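Local coordinates for protein glucose 1-dehydrogenase (Haloferax mediterranei, PDB 2B5W) that catalyses the zinc-dependent oxidation of D-glucose and some other aldoses with NAD(+) or, preferably, NADP(+) as electron acceptor, at residues 201-206 / 238-243; 242-247 / 262-267. The protein carries 1 engineered substitution. All blocks are in the same frame, centred on the assembly; numbering follows the deposited sequence.

Contact 1: residues 201-206 / 238-243. With K (potassium ion), chain G; NAP (NADP nicotinamide-adenine-dinucleotide phosphate), chain I.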
# COMPACT_ATOMS: atom_id res chain seq x y z
N ASN A 201 22.45 0.99 0.15
CA ASN A 201 22.61 1.58 1.48
C ASN A 201 21.57 1.03 2.43
O ASN A 201 20.36 1.13 2.18
CB ASN A 201 22.51 3.10 1.42
CG ASN A 201 23.54 3.69 0.52
OD1 ASN A 201 23.21 4.30 -0.51
ND2 ASN A 201 24.78 3.48 0.84
N LEU A 202 22.03 0.37 3.48
CA LEU A 202 21.18 -0.27 4.47
C LEU A 202 21.28 0.38 5.86
O LEU A 202 22.35 0.80 6.31
CB LEU A 202 21.52 -1.76 4.57
CG LEU A 202 21.45 -2.57 3.30
CD1 LEU A 202 22.08 -3.96 3.56
CD2 LEU A 202 20.06 -2.64 2.76
N TYR A 203 20.16 0.36 6.57
CA TYR A 203 20.01 1.04 7.87
C TYR A 203 19.15 0.16 8.76
O TYR A 203 18.26 -0.52 8.27
CB TYR A 203 19.35 2.38 7.64
CG TYR A 203 20.14 3.31 6.74
CD1 TYR A 203 20.00 3.26 5.37
CD2 TYR A 203 20.98 4.29 7.28
CE1 TYR A 203 20.69 4.09 4.52
CE2 TYR A 203 21.68 5.14 6.43
CZ TYR A 203 21.54 5.03 5.06
OH TYR A 203 22.22 5.86 4.20
N CYS A 204 19.40 0.15 10.06
CA CYS A 204 18.57 -0.62 10.98
C CYS A 204 18.38 0.15 12.29
O CYS A 204 19.34 0.64 12.86
CB CYS A 204 19.13 -2.00 11.24
SG CYS A 204 18.20 -3.04 12.34
N LEU A 205 17.14 0.28 12.71
CA LEU A 205 16.75 1.04 13.91
C LEU A 205 16.72 0.16 15.14
O LEU A 205 16.09 -0.90 15.16
CB LEU A 205 15.36 1.63 13.72
CG LEU A 205 14.92 2.70 14.74
CD1 LEU A 205 15.46 4.05 14.33
CD2 LEU A 205 13.39 2.71 14.87
N GLY A 206 17.34 0.64 16.22
CA GLY A 206 17.28 0.00 17.53
C GLY A 206 17.35 1.08 18.61
O GLY A 206 17.33 2.26 18.28
N ASP A 238 16.92 13.68 7.22
CA ASP A 238 17.85 14.81 7.45
C ASP A 238 19.23 14.30 7.86
O ASP A 238 20.25 14.73 7.33
CB ASP A 238 17.34 15.78 8.48
CG ASP A 238 18.37 16.88 8.65
OD1 ASP A 238 18.63 17.59 7.66
OD2 ASP A 238 18.98 17.10 9.72
N VAL A 239 19.25 13.37 8.80
CA VAL A 239 20.49 12.85 9.39
C VAL A 239 21.17 11.90 8.42
O VAL A 239 22.40 11.94 8.26
CB VAL A 239 20.24 12.19 10.76
CG1 VAL A 239 21.54 11.58 11.34
CG2 VAL A 239 19.61 13.18 11.75
N TYR A 240 20.38 11.08 7.74
CA TYR A 240 20.92 10.08 6.84
C TYR A 240 20.44 10.37 5.42
O TYR A 240 20.98 11.26 4.76
CB TYR A 240 20.55 8.66 7.35
CG TYR A 240 21.17 8.40 8.70
CD1 TYR A 240 22.54 8.19 8.82
CD2 TYR A 240 20.41 8.40 9.85
CE1 TYR A 240 23.12 8.00 10.05
CE2 TYR A 240 20.99 8.22 11.09
CZ TYR A 240 22.35 8.02 11.17
OH TYR A 240 22.87 7.83 12.43
N GLU A 241 19.42 9.63 4.96
CA GLU A 241 18.79 9.86 3.66
C GLU A 241 17.35 9.33 3.68
O GLU A 241 16.96 8.61 4.59
CB GLU A 241 19.55 9.16 2.54
CG GLU A 241 19.62 7.64 2.67
CD GLU A 241 20.41 6.97 1.57
OE1 GLU A 241 20.19 7.24 0.36
OE2 GLU A 241 21.31 6.16 1.89
N GLN A 242 16.57 9.70 2.68
CA GLN A 242 15.24 9.12 2.53
C GLN A 242 15.38 7.67 2.11
O GLN A 242 16.29 7.32 1.36
CB GLN A 242 14.46 9.85 1.44
CG GLN A 242 14.46 11.36 1.55
CD GLN A 242 13.77 11.97 0.36
OE1 GLN A 242 14.36 12.17 -0.70
NE2 GLN A 242 12.50 12.16 0.50
N MET A 243 14.43 6.86 2.54
CA MET A 243 14.55 5.41 2.42
C MET A 243 13.54 4.92 1.39
O MET A 243 12.32 5.13 1.53
CB MET A 243 14.30 4.76 3.78
CG MET A 243 15.23 5.24 4.91
SD MET A 243 16.89 4.83 4.51
CE MET A 243 17.79 5.72 5.86
K K G . 20.37 13.87 4.45
PA NAP I . 11.28 -8.65 19.12
O1A NAP I . 10.51 -8.27 20.29
O2A NAP I . 12.37 -9.70 19.42
O5B NAP I . 12.00 -7.40 18.48
C5B NAP I . 11.46 -6.11 18.43
C4B NAP I . 12.69 -5.24 18.52
O4B NAP I . 12.30 -3.91 18.24
C3B NAP I . 13.37 -5.26 19.90
O3B NAP I . 14.73 -5.67 19.85
C2B NAP I . 13.23 -3.81 20.39
O2B NAP I . 14.38 -3.29 21.05
C1B NAP I . 13.00 -3.05 19.11
N9A NAP I . 12.20 -1.86 19.34
C8A NAP I . 10.94 -1.80 19.87
N7A NAP I . 10.55 -0.51 19.93
C5A NAP I . 11.60 0.26 19.47
C6A NAP I . 11.79 1.64 19.31
N6A NAP I . 10.87 2.55 19.68
N1A NAP I . 12.98 2.10 18.80
C2A NAP I . 13.98 1.22 18.42
N3A NAP I . 13.80 -0.14 18.58
C4A NAP I . 12.63 -0.61 19.08
O3 NAP I . 10.37 -9.38 18.04
PN NAP I . 10.73 -10.14 16.65
O1N NAP I . 11.89 -9.50 15.95
O2N NAP I . 10.68 -11.63 16.79
O5D NAP I . 9.37 -9.55 16.05
C5D NAP I . 9.30 -8.20 15.61
C4D NAP I . 7.84 -7.78 15.43
O4D NAP I . 7.29 -8.55 14.36
C3D NAP I . 6.96 -8.03 16.66
O3D NAP I . 6.06 -6.96 16.86
C2D NAP I . 6.23 -9.32 16.29
O2D NAP I . 5.02 -9.53 16.96
C1D NAP I . 6.05 -9.13 14.78
N1N NAP I . 5.93 -10.35 13.98
C2N NAP I . 4.94 -10.32 13.04
C3N NAP I . 4.80 -11.38 12.18
C7N NAP I . 3.81 -11.18 11.07
O7N NAP I . 3.58 -12.36 10.37
N7N NAP I . 3.26 -9.96 10.85
C4N NAP I . 5.62 -12.51 12.26
C5N NAP I . 6.63 -12.52 13.22
C6N NAP I . 6.80 -11.42 14.06
P2B NAP I . 14.57 -3.41 22.69
O1X NAP I . 14.76 -4.78 23.10
O2X NAP I . 15.81 -2.52 22.93
O3X NAP I . 13.35 -2.81 23.37
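The Tyr203 ring lies under the methyl end of Met243, whose CE stands 3.4 Å from the ring centroid and only 14° off the ring normal, a CH-pi contact. The sulfur sits obliquely, SD being 4.2 Å from the same centroid, which makes the pair a Met-aromatic contact. It forms on the parallel Rossmann sheet of the NADP-binding domain, where strand 201-206 carries Tyr203 and the loop after helix 236-239 leads into strand 243-248. Between the two strands runs 175-179, and its Phe177 touches both Tyr203 and Met243. A bend at chi2 (-62°) turns the Met243 chain so that CE reaches the ring. Near the ring plane, at the hydroxyl end, the Tyr203 OH donates a hydrogen bond to Glu241 OE2 at 2.5 Å, and the short distance suggests a strong bond. The carboxylate plane is turned 89° from the ring, and OE2 accepts through its anti lone pair. That same oxygen packs 3.3 Å from Asn201 CB. Tyr240 approaches with its CB 3.8 Å from Tyr203 CE2, the two rings obliquely inclined. A phenylalanine in place of Tyr203 would probably leave Glu241 OE2 without this hydroxyl donor and its carboxylate freer to turn. At the strand's far end Leu205 CD2 lies 3.9 Å from C2A of the NADP adenine. The C-terminal end of helix 236-239 holds a potassium ion, to which Pro237 also contributes its carbonyl oxygen: Tyr240 O binds it at 2.7 Å and Asp238 O at 3.0 Å.

Contact 2: residues 242-247 / 262-267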
# COMPACT_ATOMS: atom_id res chain seq x y z
N GLN A 242 16.57 9.70 2.68
CA GLN A 242 15.24 9.12 2.53
C GLN A 242 15.38 7.67 2.11
O GLN A 242 16.29 7.32 1.36
CB GLN A 242 14.46 9.85 1.44
CG GLN A 242 14.46 11.36 1.55
CD GLN A 242 13.77 11.97 0.36
OE1 GLN A 242 14.36 12.17 -0.70
NE2 GLN A 242 12.50 12.16 0.50
N MET A 243 14.43 6.86 2.54
CA MET A 243 14.55 5.41 2.42
C MET A 243 13.54 4.92 1.39
O MET A 243 12.32 5.13 1.53
CB MET A 243 14.30 4.76 3.78
CG MET A 243 15.23 5.24 4.91
SD MET A 243 16.89 4.83 4.51
CE MET A 243 17.79 5.72 5.86
N ASP A 244 14.01 4.28 0.33
CA ASP A 244 13.11 3.74 -0.69
C ASP A 244 12.22 2.64 -0.16
O ASP A 244 11.06 2.51 -0.61
CB ASP A 244 13.89 3.22 -1.86
CG ASP A 244 14.66 4.29 -2.55
OD1 ASP A 244 14.04 5.30 -2.96
OD2 ASP A 244 15.89 4.21 -2.74
N PHE A 245 12.73 1.84 0.76
CA PHE A 245 11.99 0.71 1.31
C PHE A 245 12.16 0.74 2.81
O PHE A 245 13.29 0.87 3.30
CB PHE A 245 12.48 -0.63 0.77
CG PHE A 245 11.72 -1.78 1.32
CD1 PHE A 245 10.33 -1.82 1.18
CD2 PHE A 245 12.32 -2.79 2.04
CE1 PHE A 245 9.62 -2.84 1.71
CE2 PHE A 245 11.59 -3.80 2.56
CZ PHE A 245 10.22 -3.81 2.40
N ILE A 246 11.06 0.67 3.54
CA ILE A 246 11.09 0.50 4.99
C ILE A 246 10.36 -0.78 5.38
O ILE A 246 9.29 -1.06 4.86
CB ILE A 246 10.47 1.74 5.67
CG1 ILE A 246 11.36 2.95 5.39
CG2 ILE A 246 10.30 1.48 7.17
CD1 ILE A 246 10.83 4.28 5.96
N TYR A 247 10.98 -1.57 6.24
CA TYR A 247 10.38 -2.75 6.82
C TYR A 247 10.27 -2.54 8.30
O TYR A 247 11.29 -2.45 9.00
CB TYR A 247 11.32 -3.94 6.54
CG TYR A 247 10.80 -5.31 6.86
CD1 TYR A 247 10.81 -5.79 8.16
CD2 TYR A 247 10.36 -6.16 5.84
CE1 TYR A 247 10.39 -7.07 8.46
CE2 TYR A 247 9.92 -7.44 6.15
CZ TYR A 247 9.93 -7.89 7.44
OH TYR A 247 9.53 -9.17 7.80
N ALA A 262 9.74 9.17 6.49
CA ALA A 262 11.11 8.73 6.21
C ALA A 262 11.25 8.12 4.80
O ALA A 262 12.33 8.04 4.28
CB ALA A 262 11.57 7.73 7.23
N LEU A 263 10.14 7.75 4.16
CA LEU A 263 10.19 7.18 2.82
C LEU A 263 10.62 8.19 1.79
O LEU A 263 10.20 9.36 1.83
CB LEU A 263 8.81 6.62 2.41
CG LEU A 263 8.32 5.32 3.03
CD1 LEU A 263 6.90 5.06 2.61
CD2 LEU A 263 9.23 4.16 2.62
N ALA A 264 11.39 7.71 0.83
CA ALA A 264 11.69 8.44 -0.41
C ALA A 264 10.39 8.49 -1.23
O ALA A 264 9.51 7.64 -1.05
CB ALA A 264 12.78 7.76 -1.22
N PRO A 265 10.26 9.49 -2.10
CA PRO A 265 9.13 9.49 -3.03
C PRO A 265 9.01 8.14 -3.74
O PRO A 265 10.04 7.53 -4.11
CB PRO A 265 9.48 10.60 -4.01
CG PRO A 265 10.25 11.55 -3.15
CD PRO A 265 11.14 10.65 -2.33
N ASN A 266 7.77 7.66 -3.87
CA ASN A 266 7.46 6.43 -4.57
C ASN A 266 7.84 5.18 -3.77
O ASN A 266 7.71 4.09 -4.27
CB ASN A 266 8.07 6.38 -5.98
CG ASN A 266 7.84 7.65 -6.74
OD1 ASN A 266 6.79 8.28 -6.58
ND2 ASN A 266 8.80 8.04 -7.56
N GLY A 267 8.27 5.36 -2.53
CA GLY A 267 8.67 4.23 -1.69
C GLY A 267 7.48 3.48 -1.08
O GLY A 267 6.32 3.91 -1.14
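Residues Met243 and Leu263 form a parallel bridge with CA atoms 4.7 Å apart: Met243 N donates to Ala262 O at 3.0 Å, in the carbonyl plane, and Ala264 N donates to Met243 O at 2.8 Å. The second bond is nearly straight at the hydrogen (N-H...O 167°), although its donor stands 62° out of the carbonyl plane. Leu263 CA also makes a CA-H...O contact with Met243 O. Directly after helix 253-262, short strand 263-264 pairs briefly with the start of strand 243-248. A type II turn from Ala264 to Gly267, closed by Gly267 N to Ala264 O, then leads into 267-271, the returning strand of a right-handed beta-alpha-beta crossover in the Rossmann fold. Apolar packing lies on the Ile246 side, where CG1 meets Leu263 CD2 at 3.7 Å and CD1 meets Ala262 CB at 3.8 Å. With Ile246 CG1 anti to the carbonyl carbon (chi1 -65°), the branch extends over both residues. At the outer end Gln242 crosses Pro265 at about a right angle, its amide NE2 3.5 Å from Pro265 CD. Asp244 sets OD1 3.3 Å from Ala264 CB, while its OD2 accepts a hydrogen bond from Ser174 N.

In the fold
Contacts 1 and 2, with centres 10 Å apart, share Gln242 and Met243 and divide the atoms of Met243 between them: the thioether serves 201-206 / 238-243, whereas the backbone N and O serve 242-247 / 262-267. Met243 thus meets Tyr203 with its side chain across strand 175-179, and Ala262 and Ala264 with its backbone. The cofactor lies closer to contact 1, where Gly206 C is 3.4 Å from NADP C2A; in contact 2 the Ile246 side chain remains about 12 Å from NADP, nearest atoms. The potassium ion bound by Asp238 O and Tyr240 O is about 7 Å from the nearest atom of the Gln242 side chain.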